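Putative hydrolase (Agrobacterium vitis, PDB 3LLC) probably acts as an acyl-protein thioesterase and acyl-glucuronide esterase of the alpha/beta hydrolase family, removing fatty acyl groups from proteins. Local coordinates at residues A[23-28]-A[93-98]; A[72-77]-A[113-118]; A[44-49]-A[82-87]; A[126-131]-A[202-207]. One frame throughout, in Å; residues are numbered along the deposited sequence. Where two conformers were deposited one is given.

Contact 1: A[23-28]-A[93-98]; sequences RSIAAL and LEEALA
Arg23 holds its guanidinium edge-on to two successive glutamates of helix 89-103, Glu94 and Glu95. Both acceptor oxygens lie near the guanidinium plane, while the two carboxylates are turned steeply against it, that of Glu95 by 67°. The NE-H points almost straight at Glu95 OE2 (NE to OE2 2.8 Å) and meets it on the anti side of the carboxylate. Arg23 NH2 reaches Glu94 OE1 at 2.9 Å, but from well above that carboxylate's plane, and adds a weak bond to Glu95 OE2. A water closes the far end, accepting a hydrogen bond from Arg23 NH1 and donating one to Glu94 OE1. CB of Arg23 heads for the helix, and the chain, bent at chi2 (-99°), goes on to the two carboxylates. Beside this network Ile25 crosses the Glu95 chain at about a right angle, its CD1 lying 3.6 Å from Glu95 OE1, so a methyl group lines one side of the buried acid. The contact joins the second strand of the sheet, 23-30, to a helix packed across it in the alpha/beta hydrolase fold; the local axes are 10.2 Å apart. Further bonds run from Arg23 to the carbonyls of Asp21 and Arg91, and from Glu95 OE2 to Ser75 OG. With that oxygen also accepting from Arg23, and one cation facing two carboxylates, the network probably stabilises the ionised form of the buried acid.

Contact 2: A[72-77]-A[113-118]; sequences FDYSGH and SSMGGW
With CG of Tyr74 anti to its own carbonyl carbon (chi1 -60°), and the chain of Met115, a selenomethionine, extended until chi3 (83°) swings its terminal methyl over the tyrosine ring, the two side chains meet from opposite directions. The setting is the start of helix 115-128, where Ser114 and Gly116 fit the nucleophile elbow of the alpha/beta hydrolase fold, Ser114 being the probable nucleophile in a Ser-His-Asp arrangement with His247 and Asp217. Evidence for a CH-pi contact is direct: Met115 CE stands 3.9 Å from the ring centroid of Tyr74, over one face and displaced toward one side, with CE2 the nearest ring atom at 3.5 Å. Beyond the ring, Tyr74 OH comes within 3.7 Å of Gly116 CA. That buried hydroxyl is hydrogen-bonded to Gly44 O, which fixes the outer end of the ring, and Trp92 packs against the same tyrosine. Tyr74 also opens a type II turn running to His77, closed by the bond from His77 N to Tyr74 O. An oxygen of a tetraethylene glycol, probably from the crystallisation liquor, is bonded by Ser114 OG and Met115 N, consistent with an oxyanion-binding pocket at the helix start. Inside the turn segment, Tyr74 CD2 lies over the centre of the His77 ring, 4.2 Å above its plane, while His77 ND1 donates to Ser75 O at 3.0 Å.

Contact 3: A[44-49]-A[82-87]; sequences GGYRSD and GAFRDG
Phe84 sends the edge of its ring toward the face of Tyr46 in an offset edge-to-face pair, with centroids 5.5 Å apart and planes at 66°. Tyr46 occupies a type II beta turn, Gly45 to Ser48, in the loop after strand 39-43; in alpha/beta hydrolases this loop commonly supplies part of the oxyanion hole. Consistent with that role, Tyr46 N is bonded to O5 of a tetraethylene glycol, the same atom that Ser114 OG and Met115 N bond, which probably marks the oxyanion site. The tight part of the contact is small. Phe84 CZ lies 3.6 Å from Tyr46 CZ, and Tyr46 OH meets the phenylalanine at its edge, near the ring plane. With CG anti to the backbone N (chi1 -175°), the Phe84 ring is carried off its 3-10 segment, 84-86, to cross the tyrosine at about a right angle. The polar end of Tyr46 does not turn to Phe84 for a partner: its OH is hydrogen-bonded to Ile184 O, and Phe185 lies almost parallel to the tyrosine ring. On the looser side stands Arg47, which touches the ring through its aliphatic part alone, CG being 4.0 Å from Phe84 CZ. Its chain bends at chi3 and carries the guanidinium off to Asn183 and Glu181. All three side chains that meet are partly exposed, so this is a surface contact. The turn itself is firmer, because Gly45 O accepts twice from one residue: from Ser48 N at 3.0 Å and from Ser48 OG at 2.7 Å.

Contact 4: A[126-131]-A[202-207]; sequences ELKARH and MIDTGC
Lys128 lies against Asp204 and Thr205 with the middle of its chain rather than with its charge. It rises from helix 115-128 with CB directed at the facing loop, yet neither CB nor CG comes within 4.5 Å of residues 202-207; these two atoms merely span the distance. CD is the first to touch, and what it meets is backbone: Asp204 O at 3.6 Å and Thr205 O at 3.7 Å. A methylene thus lies against two successive carbonyl oxygens. At chi3 (77°) the chain bends, and CE is delivered beside Asp204, 3.7 Å from its carbonyl O. Here the two sides join different pieces of the alpha/beta hydrolase core: the helix that follows the probable nucleophile elbow, and the loop leading into strand 209-214. Strand 136-143 packs against both, Leu127 touching its Val137 and Cys207 both Val137 and Met140. Thr205 contributes its carbonyl to the lysine while its CB points away and its side chain touches Leu232 and Pro233. The aspartate crosses the lysine at about a right angle, placing OD2 3.6 Å from Lys128 CE, though Asp204 was modelled in two conformers and its side-chain distances are therefore doubtful. A second bend, at chi4 (56°), turns the tip of the lysine once more. NZ finishes 4.4 Å from Asp204 OD2 in the conformer described, which is beyond a salt bridge and leaves at most a general attraction between opposite charges.

From the N terminus, strand 23-30 opens contact 1, which closes only at helix 89-103. Within that span contact 3 opens after strand 39-43 and closes at residues 82-87, so it is enclosed by contact 1. Contact 2 starts at 72-77, inside both, and closes at 113-118, beyond both, so it crosses each of them. Its loop touches both neighbours: Asp73 N approaches Ala26 O of contact 1, and His77 NE2 binds Arg47 N of contact 3. Contact 4 follows in series, joining helix 115-128 to the loop before strand 209-214. It meets contact 1 through Leu97 and Leu127, while its centre lies about 25 Å from that of contact 3.

Contact 1: A[23-28]-A[93-98]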
loop_
_atom_site.group_PDB
_atom_site.type_symbol
_atom_site.label_atom_id
_atom_site.label_comp_id
_atom_site.label_asym_id
_atom_site.label_seq_id
_atom_site.Cartn_x
_atom_site.Cartn_y
_atom_site.Cartn_z
ATOM N N ARG A 23 9.038 -15.163 -8.585
ATOM C CA ARG A 23 8.011 -14.584 -9.440
ATOM C C ARG A 23 8.521 -13.295 -10.079
ATOM O O ARG A 23 9.322 -12.565 -9.484
ATOM C CB ARG A 23 6.710 -14.331 -8.649
ATOM C CG ARG A 23 6.790 -13.340 -7.485
ATOM C CD ARG A 23 6.915 -14.039 -6.192
ATOM N NE ARG A 23 6.848 -13.190 -5.004
ATOM C CZ ARG A 23 7.586 -13.394 -3.918
ATOM N NH1 ARG A 23 8.481 -14.391 -3.892
ATOM N NH2 ARG A 23 7.448 -12.611 -2.858
ATOM N N SER A 24 8.036 -13.016 -11.283
ATOM C CA SER A 24 8.404 -11.791 -12.002
ATOM C C SER A 24 7.365 -10.683 -11.755
ATOM O O SER A 24 6.154 -10.882 -11.971
ATOM C CB SER A 24 8.545 -12.039 -13.513
ATOM O OG SER A 24 9.603 -12.918 -13.869
ATOM N N ILE A 25 7.842 -9.516 -11.310
ATOM C CA ILE A 25 7.016 -8.357 -10.999
ATOM C C ILE A 25 7.137 -7.299 -12.114
ATOM O O ILE A 25 8.252 -6.877 -12.506
ATOM C CB ILE A 25 7.435 -7.760 -9.594
ATOM C CG1 ILE A 25 7.231 -8.809 -8.506
ATOM C CG2 ILE A 25 6.716 -6.419 -9.305
ATOM C CD1 ILE A 25 5.753 -9.373 -8.375
ATOM N N ALA A 26 5.984 -6.900 -12.665
ATOM C CA ALA A 26 5.921 -5.890 -13.712
ATOM C C ALA A 26 5.897 -4.482 -13.055
ATOM O O ALA A 26 5.174 -4.240 -12.067
ATOM C CB ALA A 26 4.662 -6.099 -14.605
ATOM N N ALA A 27 6.685 -3.563 -13.617
ATOM C CA ALA A 27 6.799 -2.182 -13.110
ATOM C C ALA A 27 6.859 -1.159 -14.249
ATOM O O ALA A 27 7.335 -1.442 -15.358
ATOM C CB ALA A 27 8.047 -2.030 -12.153
ATOM N N LEU A 28 6.318 0.024 -13.962
ATOM C CA LEU A 28 6.308 1.185 -14.851
ATOM C C LEU A 28 6.995 2.332 -14.082
ATOM O O LEU A 28 6.529 2.708 -12.994
ATOM C CB LEU A 28 4.860 1.572 -15.194
ATOM C CG LEU A 28 4.065 0.581 -16.075
ATOM C CD1 LEU A 28 2.570 0.938 -16.097
ATOM C CD2 LEU A 28 4.661 0.495 -17.523
ATOM N N LEU A 93 5.023 -7.441 0.564
ATOM C CA LEU A 93 6.044 -6.564 1.124
ATOM C C LEU A 93 7.415 -6.866 0.514
ATOM O O LEU A 93 8.156 -5.931 0.170
ATOM C CB LEU A 93 6.104 -6.726 2.654
ATOM C CG LEU A 93 7.293 -6.057 3.376
ATOM C CD1 LEU A 93 7.243 -4.493 3.214
ATOM C CD2 LEU A 93 7.261 -6.445 4.908
ATOM N N GLU A 94 7.770 -8.146 0.410
ATOM C CA GLU A 94 9.028 -8.553 -0.177
ATOM C C GLU A 94 9.181 -7.987 -1.600
ATOM O O GLU A 94 10.271 -7.562 -2.022
ATOM C CB GLU A 94 9.124 -10.080 -0.212
ATOM C CG GLU A 94 10.448 -10.605 -0.737
ATOM C CD GLU A 94 10.531 -12.136 -0.831
ATOM O OE1 GLU A 94 9.484 -12.841 -0.786
ATOM O OE2 GLU A 94 11.668 -12.635 -0.979
ATOM N N GLU A 95 8.078 -7.984 -2.336
ATOM C CA GLU A 95 8.071 -7.439 -3.704
ATOM C C GLU A 95 8.286 -5.895 -3.715
ATOM O O GLU A 95 9.080 -5.370 -4.507
ATOM C CB GLU A 95 6.746 -7.834 -4.391
ATOM C CG GLU A 95 6.644 -9.347 -4.662
ATOM C CD GLU A 95 5.194 -9.876 -4.808
ATOM O OE1 GLU A 95 4.309 -9.032 -5.063
ATOM O OE2 GLU A 95 4.999 -11.121 -4.701
ATOM N N ALA A 96 7.581 -5.182 -2.848
ATOM C CA ALA A 96 7.730 -3.750 -2.725
ATOM C C ALA A 96 9.193 -3.395 -2.422
ATOM O O ALA A 96 9.762 -2.514 -3.079
ATOM C CB ALA A 96 6.754 -3.150 -1.650
ATOM N N LEU A 97 9.805 -4.095 -1.469
ATOM C CA LEU A 97 11.200 -3.827 -1.113
ATOM C C LEU A 97 12.146 -4.154 -2.288
ATOM O O LEU A 97 13.120 -3.420 -2.543
ATOM C CB LEU A 97 11.568 -4.599 0.165
ATOM C CG LEU A 97 12.957 -4.416 0.782
ATOM C CD1 LEU A 97 13.250 -2.932 0.981
ATOM C CD2 LEU A 97 13.081 -5.184 2.114
ATOM N N ALA A 98 11.891 -5.263 -3.001
ATOM C CA ALA A 98 12.706 -5.626 -4.156
ATOM C C ALA A 98 12.638 -4.577 -5.284
ATOM O O ALA A 98 13.627 -4.312 -5.976
ATOM C CB ALA A 98 12.332 -7.032 -4.699
HETATM O O HOH W 1 9.834 -15.463 -1.427
#

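Contact 2: A[72-77]-A[113-118]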
loop_
_atom_site.group_PDB
_atom_site.type_symbol
_atom_site.label_atom_id
_atom_site.label_comp_id
_atom_site.label_asym_id
_atom_site.label_seq_id
_atom_site.Cartn_x
_atom_site.Cartn_y
_atom_site.Cartn_z
ATOM N N PHE A 72 4.036 -0.633 -9.573
ATOM C CA PHE A 72 4.230 -2.061 -9.866
ATOM C C PHE A 72 2.964 -2.851 -9.488
ATOM O O PHE A 72 2.135 -2.362 -8.719
ATOM C CB PHE A 72 5.443 -2.608 -9.124
ATOM C CG PHE A 72 5.249 -2.669 -7.641
ATOM C CD1 PHE A 72 5.396 -1.520 -6.861
ATOM C CD2 PHE A 72 4.876 -3.860 -7.008
ATOM C CE1 PHE A 72 5.170 -1.553 -5.503
ATOM C CE2 PHE A 72 4.665 -3.901 -5.626
ATOM C CZ PHE A 72 4.813 -2.728 -4.879
ATOM N N ASP A 73 2.809 -4.032 -10.083
ATOM C CA ASP A 73 1.684 -4.948 -9.765
ATOM C C ASP A 73 2.160 -6.015 -8.784
ATOM O O ASP A 73 3.168 -6.695 -9.012
ATOM C CB ASP A 73 1.124 -5.608 -11.022
ATOM C CG ASP A 73 0.121 -4.693 -11.807
ATOM O OD1 ASP A 73 -0.640 -3.939 -11.147
ATOM O OD2 ASP A 73 0.088 -4.789 -13.062
ATOM N N TYR A 74 1.428 -6.166 -7.691
ATOM C CA TYR A 74 1.671 -7.285 -6.758
ATOM C C TYR A 74 1.562 -8.635 -7.478
ATOM O O TYR A 74 0.878 -8.743 -8.505
ATOM C CB TYR A 74 0.664 -7.273 -5.623
ATOM C CG TYR A 74 0.616 -6.034 -4.743
ATOM C CD1 TYR A 74 1.705 -5.673 -3.942
ATOM C CD2 TYR A 74 -0.548 -5.286 -4.618
ATOM C CE1 TYR A 74 1.632 -4.556 -3.103
ATOM C CE2 TYR A 74 -0.615 -4.173 -3.770
ATOM C CZ TYR A 74 0.484 -3.827 -3.008
ATOM O OH TYR A 74 0.415 -2.726 -2.189
ATOM N N SER A 75 2.298 -9.646 -7.008
ATOM C CA SER A 75 2.113 -10.984 -7.533
ATOM C C SER A 75 0.607 -11.357 -7.451
ATOM O O SER A 75 -0.076 -10.975 -6.502
ATOM C CB SER A 75 2.963 -12.048 -6.806
ATOM O OG SER A 75 2.714 -12.084 -5.408
ATOM N N GLY A 76 0.123 -12.084 -8.461
ATOM C CA GLY A 76 -1.281 -12.467 -8.546
ATOM C C GLY A 76 -2.228 -11.407 -9.098
ATOM O O GLY A 76 -3.429 -11.670 -9.273
ATOM N N HIS A 77 -1.687 -10.232 -9.396
ATOM C CA HIS A 77 -2.462 -9.059 -9.837
ATOM C C HIS A 77 -1.930 -8.554 -11.183
ATOM O O HIS A 77 -0.720 -8.641 -11.476
ATOM C CB HIS A 77 -2.292 -7.881 -8.875
ATOM C CG HIS A 77 -2.808 -8.087 -7.477
ATOM N ND1 HIS A 77 -2.304 -9.042 -6.602
ATOM C CD2 HIS A 77 -3.726 -7.383 -6.766
ATOM C CE1 HIS A 77 -2.902 -8.917 -5.425
ATOM N NE2 HIS A 77 -3.768 -7.924 -5.495
ATOM N N SER A 113 -2.328 3.062 -0.490
ATOM C CA SER A 113 -3.794 3.027 -0.487
ATOM C C SER A 113 -4.287 1.685 0.085
ATOM O O SER A 113 -3.902 0.599 -0.408
ATOM C CB SER A 113 -4.320 3.170 -1.916
ATOM O OG SER A 113 -5.741 3.057 -1.916
ATOM N N SER A 114 -5.099 1.775 1.141
ATOM C CA SER A 114 -5.754 0.633 1.777
ATOM C C SER A 114 -4.739 -0.429 2.259
ATOM O O SER A 114 -3.886 -0.114 3.118
ATOM C CB SER A 114 -6.870 0.122 0.839
ATOM O OG SER A 114 -7.752 -0.704 1.555
HETATM N N MSE A 115 -4.734 -1.645 1.712
HETATM C CA MSE A 115 -3.664 -2.615 2.074
HETATM C C MSE A 115 -2.266 -2.018 1.828
HETATM O O MSE A 115 -1.316 -2.355 2.529
HETATM C CB MSE A 115 -3.818 -3.934 1.306
HETATM C CG MSE A 115 -2.679 -4.911 1.484
HETATM SE SE MSE A 115 -2.866 -6.552 0.469
HETATM C CE MSE A 115 -2.205 -5.976 -1.239
ATOM N N GLY A 116 -2.138 -1.167 0.812
ATOM C CA GLY A 116 -0.856 -0.561 0.471
ATOM C C GLY A 116 -0.314 0.336 1.594
ATOM O O GLY A 116 0.898 0.536 1.710
ATOM N N GLY A 117 -1.214 0.893 2.411
ATOM C CA GLY A 117 -0.849 1.632 3.628
ATOM C C GLY A 117 -0.219 0.764 4.697
ATOM O O GLY A 117 0.730 1.183 5.386
ATOM N N TRP A 118 -0.717 -0.470 4.830
ATOM C CA TRP A 118 -0.091 -1.467 5.742
ATOM C C TRP A 118 1.306 -1.791 5.237
ATOM O O TRP A 118 2.276 -1.810 6.012
ATOM C CB TRP A 118 -0.950 -2.761 5.769
ATOM C CG TRP A 118 -0.601 -3.821 6.810
ATOM C CD1 TRP A 118 0.415 -3.809 7.706
ATOM C CD2 TRP A 118 -1.341 -5.028 7.054
ATOM N NE1 TRP A 118 0.372 -4.958 8.487
ATOM C CE2 TRP A 118 -0.699 -5.718 8.098
ATOM C CE3 TRP A 118 -2.476 -5.599 6.474
ATOM C CZ2 TRP A 118 -1.165 -6.947 8.593
ATOM C CZ3 TRP A 118 -2.935 -6.806 6.951
ATOM C CH2 TRP A 118 -2.290 -7.478 8.002
#

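Contact 3: A[44-49]-A[82-87]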
loop_
_atom_site.group_PDB
_atom_site.type_symbol
_atom_site.label_atom_id
_atom_site.label_comp_id
_atom_site.label_asym_id
_atom_site.label_seq_id
_atom_site.Cartn_x
_atom_site.Cartn_y
_atom_site.Cartn_z
ATOM N N GLY A 44 -0.516 -0.092 -3.943
ATOM C CA GLY A 44 -1.973 -0.199 -4.107
ATOM C C GLY A 44 -2.732 -1.102 -3.139
ATOM O O GLY A 44 -2.142 -1.770 -2.269
ATOM N N GLY A 45 -4.063 -1.092 -3.282
ATOM C CA GLY A 45 -4.953 -1.953 -2.469
ATOM C C GLY A 45 -5.015 -3.426 -2.895
ATOM O O GLY A 45 -4.519 -3.826 -3.956
ATOM N N TYR A 46 -5.670 -4.226 -2.063
ATOM C CA TYR A 46 -5.908 -5.640 -2.305
ATOM C C TYR A 46 -6.698 -5.736 -3.596
ATOM O O TYR A 46 -7.650 -5.013 -3.749
ATOM C CB TYR A 46 -6.774 -6.160 -1.166
ATOM C CG TYR A 46 -7.030 -7.645 -1.066
ATOM C CD1 TYR A 46 -6.011 -8.500 -0.680
ATOM C CD2 TYR A 46 -8.315 -8.176 -1.200
ATOM C CE1 TYR A 46 -6.223 -9.850 -0.496
ATOM C CE2 TYR A 46 -8.540 -9.556 -1.034
ATOM C CZ TYR A 46 -7.483 -10.374 -0.668
ATOM O OH TYR A 46 -7.620 -11.730 -0.454
ATOM N N ARG A 47 -6.306 -6.586 -4.523
ATOM C CA ARG A 47 -7.042 -6.686 -5.800
ATOM C C ARG A 47 -6.980 -5.459 -6.727
ATOM O O ARG A 47 -7.699 -5.422 -7.711
ATOM C CB ARG A 47 -8.541 -7.085 -5.569
ATOM C CG ARG A 47 -8.738 -8.476 -4.930
ATOM C CD ARG A 47 -10.237 -8.845 -4.802
ATOM N NE ARG A 47 -10.880 -9.038 -6.106
ATOM C CZ ARG A 47 -12.198 -9.145 -6.311
ATOM N NH1 ARG A 47 -13.068 -9.097 -5.300
ATOM N NH2 ARG A 47 -12.657 -9.314 -7.548
ATOM N N SER A 48 -6.109 -4.484 -6.472
ATOM C CA SER A 48 -5.990 -3.338 -7.389
ATOM C C SER A 48 -5.010 -3.654 -8.530
ATOM O O SER A 48 -4.303 -4.684 -8.523
ATOM C CB SER A 48 -5.477 -2.085 -6.642
ATOM O OG SER A 48 -4.141 -2.308 -6.174
ATOM N N ASP A 49 -4.930 -2.722 -9.474
ATOM C CA ASP A 49 -3.798 -2.781 -10.404
ATOM C C ASP A 49 -3.267 -1.406 -10.702
ATOM O O ASP A 49 -3.822 -0.361 -10.328
ATOM C CB ASP A 49 -4.034 -3.651 -11.658
ATOM C CG ASP A 49 -4.955 -3.014 -12.672
ATOM O OD1 ASP A 49 -4.871 -1.803 -12.932
ATOM O OD2 ASP A 49 -5.746 -3.762 -13.258
ATOM N N GLY A 82 2.738 -15.130 -10.789
ATOM C CA GLY A 82 2.369 -15.717 -9.502
ATOM C C GLY A 82 0.852 -15.851 -9.316
ATOM O O GLY A 82 0.100 -15.088 -9.933
ATOM N N ALA A 83 0.418 -16.840 -8.518
ATOM C CA ALA A 83 -1.022 -17.071 -8.229
ATOM C C ALA A 83 -1.539 -16.130 -7.151
ATOM O O ALA A 83 -0.866 -15.894 -6.136
ATOM C CB ALA A 83 -1.276 -18.548 -7.806
ATOM N N PHE A 84 -2.737 -15.579 -7.351
ATOM C CA PHE A 84 -3.373 -14.784 -6.319
ATOM C C PHE A 84 -3.473 -15.519 -4.957
ATOM O O PHE A 84 -3.167 -14.918 -3.914
ATOM C CB PHE A 84 -4.757 -14.302 -6.751
ATOM C CG PHE A 84 -5.383 -13.394 -5.756
ATOM C CD1 PHE A 84 -5.101 -12.035 -5.763
ATOM C CD2 PHE A 84 -6.255 -13.893 -4.793
ATOM C CE1 PHE A 84 -5.675 -11.169 -4.822
ATOM C CE2 PHE A 84 -6.824 -13.036 -3.844
ATOM C CZ PHE A 84 -6.530 -11.683 -3.852
ATOM N N ARG A 85 -3.836 -16.790 -4.972
ATOM C CA ARG A 85 -4.028 -17.527 -3.708
ATOM C C ARG A 85 -2.710 -17.798 -2.933
ATOM O O ARG A 85 -2.757 -18.216 -1.773
ATOM C CB ARG A 85 -4.812 -18.824 -3.941
ATOM C CG ARG A 85 -3.979 -19.916 -4.547
ATOM C CD ARG A 85 -4.718 -21.252 -4.564
ATOM N NE ARG A 85 -3.884 -22.295 -5.149
ATOM C CZ ARG A 85 -2.863 -22.903 -4.539
ATOM N NH1 ARG A 85 -2.511 -22.580 -3.297
ATOM N NH2 ARG A 85 -2.183 -23.850 -5.180
ATOM N N ASP A 86 -1.554 -17.580 -3.572
ATOM C CA ASP A 86 -0.260 -17.673 -2.878
ATOM C C ASP A 86 0.166 -16.338 -2.245
ATOM O O ASP A 86 1.162 -16.285 -1.527
ATOM C CB ASP A 86 0.838 -18.203 -3.826
ATOM C CG ASP A 86 0.613 -19.656 -4.249
ATOM O OD1 ASP A 86 0.058 -20.433 -3.466
ATOM O OD2 ASP A 86 0.946 -20.028 -5.389
ATOM N N GLY A 87 -0.572 -15.263 -2.506
ATOM C CA GLY A 87 -0.290 -13.971 -1.934
ATOM C C GLY A 87 -0.460 -13.848 -0.417
ATOM O O GLY A 87 -1.377 -14.395 0.167
#

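Contact 4: A[126-131]-A[202-207]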
loop_
_atom_site.group_PDB
_atom_site.type_symbol
_atom_site.label_atom_id
_atom_site.label_comp_id
_atom_site.label_asym_id
_atom_site.label_seq_id
_atom_site.Cartn_x
_atom_site.Cartn_y
_atom_site.Cartn_z
ATOM N N GLU A 126 11.305 -2.035 7.688
ATOM C CA GLU A 126 12.351 -2.871 7.062
ATOM C C GLU A 126 13.560 -2.014 6.660
ATOM O O GLU A 126 14.702 -2.403 6.856
ATOM C CB GLU A 126 11.817 -3.615 5.810
ATOM C CG GLU A 126 10.729 -4.680 6.079
ATOM C CD GLU A 126 11.284 -6.078 6.429
ATOM O OE1 GLU A 126 11.652 -6.839 5.501
ATOM O OE2 GLU A 126 11.296 -6.437 7.631
ATOM N N LEU A 127 13.299 -0.844 6.077
ATOM C CA LEU A 127 14.415 0.067 5.711
ATOM C C LEU A 127 15.168 0.572 6.942
ATOM O O LEU A 127 16.415 0.561 6.973
ATOM C CB LEU A 127 13.901 1.238 4.867
ATOM C CG LEU A 127 13.322 0.858 3.497
ATOM C CD1 LEU A 127 12.623 2.066 2.826
ATOM C CD2 LEU A 127 14.382 0.280 2.579
ATOM N N LYS A 128 14.443 0.980 7.982
ATOM C CA LYS A 128 15.113 1.442 9.228
ATOM C C LYS A 128 15.917 0.326 9.910
ATOM O O LYS A 128 16.932 0.599 10.554
ATOM C CB LYS A 128 14.127 2.159 10.198
ATOM C CG LYS A 128 13.666 3.552 9.630
ATOM C CD LYS A 128 12.535 4.330 10.396
ATOM C CE LYS A 128 13.026 5.029 11.676
ATOM N NZ LYS A 128 14.159 5.979 11.447
ATOM N N ALA A 129 15.529 -0.937 9.736
ATOM C CA ALA A 129 16.307 -2.067 10.308
ATOM C C ALA A 129 17.635 -2.339 9.594
ATOM O O ALA A 129 18.483 -3.064 10.125
ATOM C CB ALA A 129 15.457 -3.365 10.338
ATOM N N ARG A 130 17.834 -1.776 8.404
ATOM C CA ARG A 130 19.056 -2.053 7.622
ATOM C C ARG A 130 20.195 -1.107 7.935
ATOM O O ARG A 130 19.977 0.038 8.322
ATOM C CB ARG A 130 18.774 -2.008 6.118
ATOM C CG ARG A 130 17.668 -2.913 5.741
ATOM C CD ARG A 130 17.759 -3.472 4.364
ATOM N NE ARG A 130 17.591 -2.466 3.328
ATOM C CZ ARG A 130 17.069 -2.692 2.116
ATOM N NH1 ARG A 130 16.600 -3.888 1.765
ATOM N NH2 ARG A 130 16.996 -1.691 1.254
ATOM N N HIS A 131 21.413 -1.615 7.744
ATOM C CA HIS A 131 22.643 -0.837 7.873
ATOM C C HIS A 131 22.887 -0.025 6.598
ATOM O O HIS A 131 23.068 1.191 6.657
ATOM C CB HIS A 131 23.844 -1.771 8.101
ATOM C CG HIS A 131 23.905 -2.378 9.470
ATOM N ND1 HIS A 131 25.089 -2.821 10.032
ATOM C CD2 HIS A 131 22.941 -2.610 10.394
ATOM C CE1 HIS A 131 24.849 -3.307 11.237
ATOM N NE2 HIS A 131 23.554 -3.189 11.481
HETATM N N MSE A 202 4.086 0.939 19.351
HETATM C CA MSE A 202 4.294 2.243 18.684
HETATM C C MSE A 202 5.134 2.099 17.422
HETATM O O MSE A 202 6.059 1.290 17.369
HETATM C CB MSE A 202 4.960 3.239 19.671
HETATM C CG MSE A 202 4.189 3.451 20.960
HETATM SE SE MSE A 202 2.422 4.258 20.556
HETATM C CE MSE A 202 3.084 5.910 19.649
ATOM N N ILE A 203 4.776 2.831 16.370
ATOM C CA ILE A 203 5.460 2.780 15.058
ATOM C C ILE A 203 6.387 4.026 14.907
ATOM O O ILE A 203 5.912 5.148 15.059
ATOM C CB ILE A 203 4.432 2.801 13.925
ATOM C CG1 ILE A 203 3.493 1.583 14.029
ATOM C CG2 ILE A 203 5.122 2.889 12.536
ATOM C CD1 ILE A 203 2.215 1.686 13.121
ATOM N N ASP A 204 7.689 3.809 14.665
ATOM C CA ASP A 204 8.704 4.862 14.456
ATOM C C ASP A 204 8.864 5.130 12.943
ATOM O O ASP A 204 9.461 4.310 12.241
ATOM C CB ASP A 204 10.030 4.327 15.048
ATOM C CG ASP A 204 11.217 5.287 14.913
ATOM O OD1 ASP A 204 11.055 6.456 14.510
ATOM O OD2 ASP A 204 12.345 4.841 15.241
ATOM N N THR A 205 8.378 6.254 12.414
ATOM C CA THR A 205 8.523 6.518 10.950
ATOM C C THR A 205 9.758 7.337 10.540
ATOM O O THR A 205 10.293 7.153 9.434
ATOM C CB THR A 205 7.309 7.278 10.399
ATOM O OG1 THR A 205 7.190 8.489 11.138
ATOM C CG2 THR A 205 6.028 6.408 10.527
ATOM N N GLY A 206 10.131 8.291 11.374
ATOM C CA GLY A 206 11.190 9.259 11.064
ATOM C C GLY A 206 10.885 10.281 9.958
ATOM O O GLY A 206 11.803 10.911 9.454
ATOM N N CYS A 207 9.611 10.436 9.562
ATOM C CA CYS A 207 9.257 11.377 8.500
ATOM C C CYS A 207 7.806 11.865 8.680
ATOM O O CYS A 207 7.037 11.218 9.400
ATOM C CB CYS A 207 9.343 10.659 7.141
ATOM S SG CYS A 207 8.187 9.286 6.903
#